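Long-range contact in kelch repeat and BTB domain-containing protein A55 (PDB 6I2M), which probably serves as a substrate-specific adapter of CUL3-containing E3 ubiquitin ligases, directing host proteins to ubiquitination and proteasomal degradation: residues Ile150-Glu164 and Ala184-Gln196. Sequence-based numbering, arbitrary orientation.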
loop_
_atom_site.group_PDB
_atom_site.type_symbol
_atom_site.label_atom_id
_atom_site.label_comp_id
_atom_site.label_asym_id
_atom_site.label_seq_id
_atom_site.Cartn_x
_atom_site.Cartn_y
_atom_site.Cartn_z
ATOM N N ILE A 150 -21.143 -32.626 22.708
ATOM C CA ILE A 150 -22.537 -33.057 22.515
ATOM C C ILE A 150 -23.381 -33.048 23.814
ATOM O O ILE A 150 -24.452 -32.438 23.818
ATOM C CB ILE A 150 -22.606 -34.430 21.764
ATOM C CG1 ILE A 150 -24.069 -34.873 21.498
ATOM C CG2 ILE A 150 -21.781 -35.537 22.455
ATOM C CD1 ILE A 150 -24.259 -35.857 20.337
ATOM N N LEU A 151 -22.905 -33.697 24.896
ATOM C CA LEU A 151 -23.642 -33.791 26.163
ATOM C C LEU A 151 -23.698 -32.473 26.949
ATOM O O LEU A 151 -24.560 -32.320 27.815
ATOM C CB LEU A 151 -23.113 -34.944 27.039
ATOM C CG LEU A 151 -23.306 -36.371 26.490
ATOM C CD1 LEU A 151 -22.617 -37.388 27.371
ATOM C CD2 LEU A 151 -24.782 -36.733 26.339
ATOM N N ARG A 152 -22.802 -31.524 26.634
ATOM C CA ARG A 152 -22.772 -30.198 27.253
ATOM C C ARG A 152 -23.729 -29.263 26.509
ATOM O O ARG A 152 -24.270 -28.333 27.109
ATOM C CB ARG A 152 -21.355 -29.609 27.192
ATOM C CG ARG A 152 -20.372 -30.203 28.186
ATOM C CD ARG A 152 -18.995 -29.619 27.962
ATOM N NE ARG A 152 -18.027 -30.081 28.957
ATOM C CZ ARG A 152 -16.735 -29.771 28.943
ATOM N NH1 ARG A 152 -16.238 -28.999 27.983
ATOM N NH2 ARG A 152 -15.926 -30.234 29.887
ATOM N N LEU A 153 -23.922 -29.514 25.197
ATOM C CA LEU A 153 -24.748 -28.711 24.297
ATOM C C LEU A 153 -26.241 -29.064 24.286
ATOM O O LEU A 153 -27.039 -28.233 23.850
ATOM C CB LEU A 153 -24.180 -28.751 22.867
ATOM C CG LEU A 153 -22.887 -27.966 22.642
ATOM C CD1 LEU A 153 -22.186 -28.422 21.385
ATOM C CD2 LEU A 153 -23.143 -26.470 22.608
ATOM N N ILE A 154 -26.627 -30.267 24.769
ATOM C CA ILE A 154 -28.036 -30.696 24.821
ATOM C C ILE A 154 -28.860 -29.841 25.808
ATOM O O ILE A 154 -30.080 -29.743 25.665
ATOM C CB ILE A 154 -28.222 -32.222 25.069
ATOM C CG1 ILE A 154 -27.554 -32.690 26.385
ATOM C CG2 ILE A 154 -27.755 -33.042 23.861
ATOM C CD1 ILE A 154 -28.187 -33.914 27.042
ATOM N N ASN A 155 -28.176 -29.211 26.785
ATOM C CA ASN A 155 -28.768 -28.340 27.804
ATOM C C ASN A 155 -28.584 -26.845 27.463
ATOM O O ASN A 155 -29.199 -25.994 28.112
ATOM C CB ASN A 155 -28.180 -28.659 29.182
ATOM C CG ASN A 155 -28.337 -30.103 29.595
ATOM O OD1 ASN A 155 -29.422 -30.554 29.979
ATOM N ND2 ASN A 155 -27.252 -30.859 29.526
ATOM N N ASP A 156 -27.750 -26.538 26.443
ATOM C CA ASP A 156 -27.446 -25.181 25.971
ATOM C C ASP A 156 -28.674 -24.502 25.341
ATOM O O ASP A 156 -29.570 -25.188 24.842
ATOM C CB ASP A 156 -26.261 -25.214 24.982
ATOM C CG ASP A 156 -25.645 -23.867 24.647
ATOM O OD1 ASP A 156 -25.172 -23.181 25.579
ATOM O OD2 ASP A 156 -25.620 -23.509 23.449
ATOM N N GLU A 157 -28.711 -23.154 25.385
ATOM C CA GLU A 157 -29.792 -22.308 24.862
ATOM C C GLU A 157 -29.984 -22.424 23.344
ATOM O O GLU A 157 -31.125 -22.476 22.880
ATOM C CB GLU A 157 -29.553 -20.834 25.241
ATOM C CG GLU A 157 -29.692 -20.526 26.722
ATOM C CD GLU A 157 -29.338 -19.100 27.096
ATOM O OE1 GLU A 157 -30.132 -18.184 26.777
ATOM O OE2 GLU A 157 -28.267 -18.897 27.713
ATOM N N ASN A 158 -28.873 -22.460 22.580
ATOM C CA ASN A 158 -28.858 -22.519 21.113
ATOM C C ASN A 158 -29.200 -23.901 20.513
ATOM O O ASN A 158 -29.277 -24.021 19.287
ATOM C CB ASN A 158 -27.512 -22.018 20.571
ATOM C CG ASN A 158 -27.135 -20.621 21.008
ATOM O OD1 ASN A 158 -27.774 -19.628 20.642
ATOM N ND2 ASN A 158 -26.075 -20.515 21.796
ATOM N N PHE A 159 -29.422 -24.925 21.364
ATOM C CA PHE A 159 -29.744 -26.296 20.948
ATOM C C PHE A 159 -31.074 -26.430 20.194
ATOM O O PHE A 159 -31.200 -27.310 19.339
ATOM C CB PHE A 159 -29.695 -27.251 22.151
ATOM C CG PHE A 159 -29.693 -28.724 21.808
ATOM C CD1 PHE A 159 -28.613 -29.299 21.145
ATOM C CD2 PHE A 159 -30.753 -29.540 22.176
ATOM C CE1 PHE A 159 -28.611 -30.660 20.830
ATOM C CE2 PHE A 159 -30.742 -30.904 21.872
ATOM C CZ PHE A 159 -29.679 -31.453 21.190
ATOM N N LYS A 160 -32.050 -25.556 20.502
ATOM C CA LYS A 160 -33.380 -25.537 19.882
ATOM C C LYS A 160 -33.364 -25.129 18.398
ATOM O O LYS A 160 -34.254 -25.534 17.648
ATOM C CB LYS A 160 -34.360 -24.659 20.692
ATOM C CG LYS A 160 -33.911 -23.208 20.896
ATOM C CD LYS A 160 -34.907 -22.418 21.728
ATOM C CE LYS A 160 -34.453 -20.993 21.931
ATOM N NZ LYS A 160 -35.451 -20.201 22.694
ATOM N N TYR A 161 -32.356 -24.334 17.983
ATOM C CA TYR A 161 -32.207 -23.837 16.611
ATOM C C TYR A 161 -31.706 -24.892 15.612
ATOM O O TYR A 161 -31.864 -24.693 14.404
ATOM C CB TYR A 161 -31.321 -22.577 16.575
ATOM C CG TYR A 161 -31.857 -21.431 17.408
ATOM C CD1 TYR A 161 -32.855 -20.594 16.918
ATOM C CD2 TYR A 161 -31.358 -21.177 18.681
ATOM C CE1 TYR A 161 -33.355 -19.540 17.682
ATOM C CE2 TYR A 161 -31.846 -20.123 19.453
ATOM C CZ TYR A 161 -32.846 -19.307 18.950
ATOM O OH TYR A 161 -33.332 -18.268 19.706
ATOM N N LEU A 162 -31.118 -26.006 16.105
ATOM C CA LEU A 162 -30.611 -27.096 15.262
ATOM C C LEU A 162 -31.761 -27.853 14.597
ATOM O O LEU A 162 -32.679 -28.314 15.280
ATOM C CB LEU A 162 -29.698 -28.054 16.054
ATOM C CG LEU A 162 -28.319 -27.516 16.456
ATOM C CD1 LEU A 162 -27.782 -28.253 17.657
ATOM C CD2 LEU A 162 -27.322 -27.604 15.305
ATOM N N THR A 163 -31.714 -27.944 13.255
ATOM C CA THR A 163 -32.731 -28.592 12.416
ATOM C C THR A 163 -32.783 -30.119 12.592
ATOM O O THR A 163 -31.852 -30.711 13.145
ATOM C CB THR A 163 -32.556 -28.188 10.937
ATOM O OG1 THR A 163 -31.241 -28.530 10.499
ATOM C CG2 THR A 163 -32.826 -26.706 10.689
ATOM N N GLU A 164 -33.886 -30.741 12.120
ATOM C CA GLU A 164 -34.144 -32.185 12.161
ATOM C C GLU A 164 -33.083 -32.957 11.362
ATOM O O GLU A 164 -32.605 -33.992 11.831
ATOM C CB GLU A 164 -35.553 -32.483 11.615
ATOM C CG GLU A 164 -36.043 -33.900 11.862
ATOM C CD GLU A 164 -37.223 -34.304 11.002
ATOM O OE1 GLU A 164 -37.015 -35.065 10.031
ATOM O OE2 GLU A 164 -38.356 -33.859 11.297
ATOM N N ALA A 184 -27.338 -41.760 22.823
ATOM C CA ALA A 184 -28.000 -41.358 21.574
ATOM C C ALA A 184 -29.538 -41.167 21.681
ATOM O O ALA A 184 -29.995 -40.103 21.257
ATOM C CB ALA A 184 -27.652 -42.324 20.448
ATOM N N PRO A 185 -30.358 -42.097 22.263
ATOM C CA PRO A 185 -31.806 -41.823 22.362
ATOM C C PRO A 185 -32.139 -40.719 23.369
ATOM O O PRO A 185 -33.130 -40.015 23.181
ATOM C CB PRO A 185 -32.404 -43.173 22.785
ATOM C CG PRO A 185 -31.308 -44.179 22.608
ATOM C CD PRO A 185 -30.048 -43.422 22.835
ATOM N N LEU A 186 -31.301 -40.557 24.418
ATOM C CA LEU A 186 -31.457 -39.525 25.454
ATOM C C LEU A 186 -31.202 -38.121 24.887
ATOM O O LEU A 186 -31.797 -37.155 25.368
ATOM C CB LEU A 186 -30.540 -39.794 26.663
ATOM C CG LEU A 186 -30.806 -41.070 27.469
ATOM C CD1 LEU A 186 -29.541 -41.556 28.144
ATOM C CD2 LEU A 186 -31.912 -40.864 28.495
ATOM N N ILE A 187 -30.321 -38.018 23.865
ATOM C CA ILE A 187 -29.986 -36.776 23.155
ATOM C C ILE A 187 -31.202 -36.361 22.299
ATOM O O ILE A 187 -31.538 -35.175 22.245
ATOM C CB ILE A 187 -28.664 -36.943 22.335
ATOM C CG1 ILE A 187 -27.443 -37.052 23.280
ATOM C CG2 ILE A 187 -28.457 -35.807 21.314
ATOM C CD1 ILE A 187 -26.283 -37.922 22.771
ATOM N N LEU A 188 -31.872 -37.356 21.672
ATOM C CA LEU A 188 -33.076 -37.187 20.852
ATOM C C LEU A 188 -34.246 -36.680 21.711
ATOM O O LEU A 188 -34.993 -35.812 21.257
ATOM C CB LEU A 188 -33.436 -38.520 20.158
ATOM C CG LEU A 188 -34.618 -38.521 19.179
ATOM C CD1 LEU A 188 -34.201 -38.029 17.800
ATOM C CD2 LEU A 188 -35.214 -39.909 19.058
ATOM N N ILE A 189 -34.384 -37.207 22.953
ATOM C CA ILE A 189 -35.420 -36.816 23.921
ATOM C C ILE A 189 -35.252 -35.337 24.304
ATOM O O ILE A 189 -36.229 -34.587 24.257
ATOM C CB ILE A 189 -35.462 -37.783 25.150
ATOM C CG1 ILE A 189 -35.997 -39.175 24.736
ATOM C CG2 ILE A 189 -36.294 -37.208 26.315
ATOM C CD1 ILE A 189 -35.526 -40.357 25.610
ATOM N N LYS A 190 -34.007 -34.915 24.623
ATOM C CA LYS A 190 -33.662 -33.534 24.983
ATOM C C LYS A 190 -33.929 -32.542 23.845
ATOM O O LYS A 190 -34.270 -31.391 24.120
ATOM C CB LYS A 190 -32.210 -33.430 25.478
ATOM C CG LYS A 190 -32.009 -33.893 26.920
ATOM C CD LYS A 190 -32.253 -32.773 27.937
ATOM C CE LYS A 190 -32.072 -33.229 29.366
ATOM N NZ LYS A 190 -30.637 -33.362 29.735
ATOM N N TRP A 191 -33.790 -32.991 22.578
ATOM C CA TRP A 191 -34.062 -32.170 21.395
ATOM C C TRP A 191 -35.569 -31.999 21.212
ATOM O O TRP A 191 -36.024 -30.889 20.935
ATOM C CB TRP A 191 -33.411 -32.764 20.134
ATOM C CG TRP A 191 -33.578 -31.908 18.910
ATOM C CD1 TRP A 191 -32.878 -30.782 18.593
ATOM C CD2 TRP A 191 -34.523 -32.107 17.849
ATOM N NE1 TRP A 191 -33.322 -30.268 17.397
ATOM C CE2 TRP A 191 -34.332 -31.061 16.918
ATOM C CE3 TRP A 191 -35.513 -33.072 17.591
ATOM C CZ2 TRP A 191 -35.093 -30.954 15.747
ATOM C CZ3 TRP A 191 -36.264 -32.964 16.430
ATOM C CH2 TRP A 191 -36.053 -31.917 15.524
ATOM N N LEU A 192 -36.340 -33.092 21.403
ATOM C CA LEU A 192 -37.803 -33.099 21.305
ATOM C C LEU A 192 -38.455 -32.326 22.463
ATOM O O LEU A 192 -39.607 -31.909 22.342
ATOM C CB LEU A 192 -38.344 -34.539 21.235
ATOM C CG LEU A 192 -38.111 -35.298 19.924
ATOM C CD1 LEU A 192 -38.058 -36.792 20.165
ATOM C CD2 LEU A 192 -39.181 -34.971 18.891
ATOM N N GLU A 193 -37.713 -32.129 23.574
ATOM C CA GLU A 193 -38.156 -31.381 24.754
ATOM C C GLU A 193 -37.858 -29.885 24.594
ATOM O O GLU A 193 -38.641 -29.057 25.058
ATOM C CB GLU A 193 -37.491 -31.926 26.030
ATOM C CG GLU A 193 -38.136 -33.192 26.571
ATOM C CD GLU A 193 -39.216 -32.987 27.615
ATOM O OE1 GLU A 193 -40.245 -32.346 27.300
ATOM O OE2 GLU A 193 -39.039 -33.485 28.750
ATOM N N SER A 194 -36.726 -29.548 23.937
ATOM C CA SER A 194 -36.284 -28.171 23.691
ATOM C C SER A 194 -37.034 -27.510 22.528
ATOM O O SER A 194 -37.324 -26.314 22.600
ATOM C CB SER A 194 -34.780 -28.127 23.434
ATOM O OG SER A 194 -34.048 -28.637 24.536
ATOM N N THR A 195 -37.335 -28.282 21.464
ATOM C CA THR A 195 -38.041 -27.797 20.269
ATOM C C THR A 195 -39.566 -27.922 20.392
ATOM O O THR A 195 -40.287 -27.115 19.797
ATOM C CB THR A 195 -37.527 -28.491 18.995
ATOM O OG1 THR A 195 -37.760 -29.897 19.088
ATOM C CG2 THR A 195 -36.053 -28.213 18.718
ATOM N N GLN A 196 -40.045 -28.937 21.153
ATOM C CA GLN A 196 -41.460 -29.261 21.403
ATOM C C GLN A 196 -42.255 -29.509 20.122
ATOM O O GLN A 196 -42.896 -30.549 19.987
ATOM C CB GLN A 196 -42.153 -28.212 22.293
ATOM C CG GLN A 196 -41.772 -28.308 23.771
ATOM C CD GLN A 196 -42.743 -27.619 24.709
ATOM O OE1 GLN A 196 -43.722 -26.979 24.302
ATOM N NE2 GLN A 196 -42.491 -27.739 26.001
#
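Ile154 and Ile187 meet in the BACK domain, the helical region that follows the BTB domain, where helix 184-195 packs against helix 150-153 and the loop that leads from it to helix 164-171. The apolar part starts at Ile187: its CD1 lies 3.8 Å from CD1 of Ile150 and also meets CD2 of Leu151, while its CG2 touches CG2 of Ile154. Ile150 carries this packing onward to Ile170 of helix 164-171.

Among the aromatics, the edge of Trp191 is directed at the face of Phe159 in an offset edge-to-face pair, planes at 89° and the five-membered ring centroid 5.5 Å from that of Phe159. Separately, Phe159 CE2 lies 3.7 Å from Trp191 CB. The backbone of Ile154 covers one Phe159 face, its CA 3.7 Å above the ring centre. Thr195 CG2 lies over one face of the indole, and Met167 also touches both aromatic side chains.

Two hydrogen bonds tie the segments together. Lys190, its chain bent at chi2 (-87°) and chi4, passes Ile154 CD1 to bring NZ 3.1 Å from Asn155 OD1. Trp191 swings its indole toward the loop through a chi1 of -176°, which sets CG opposite the backbone N, and donates from NE1 to Leu162 O at 3.0 Å, the oxygen lying nearly in the indole plane.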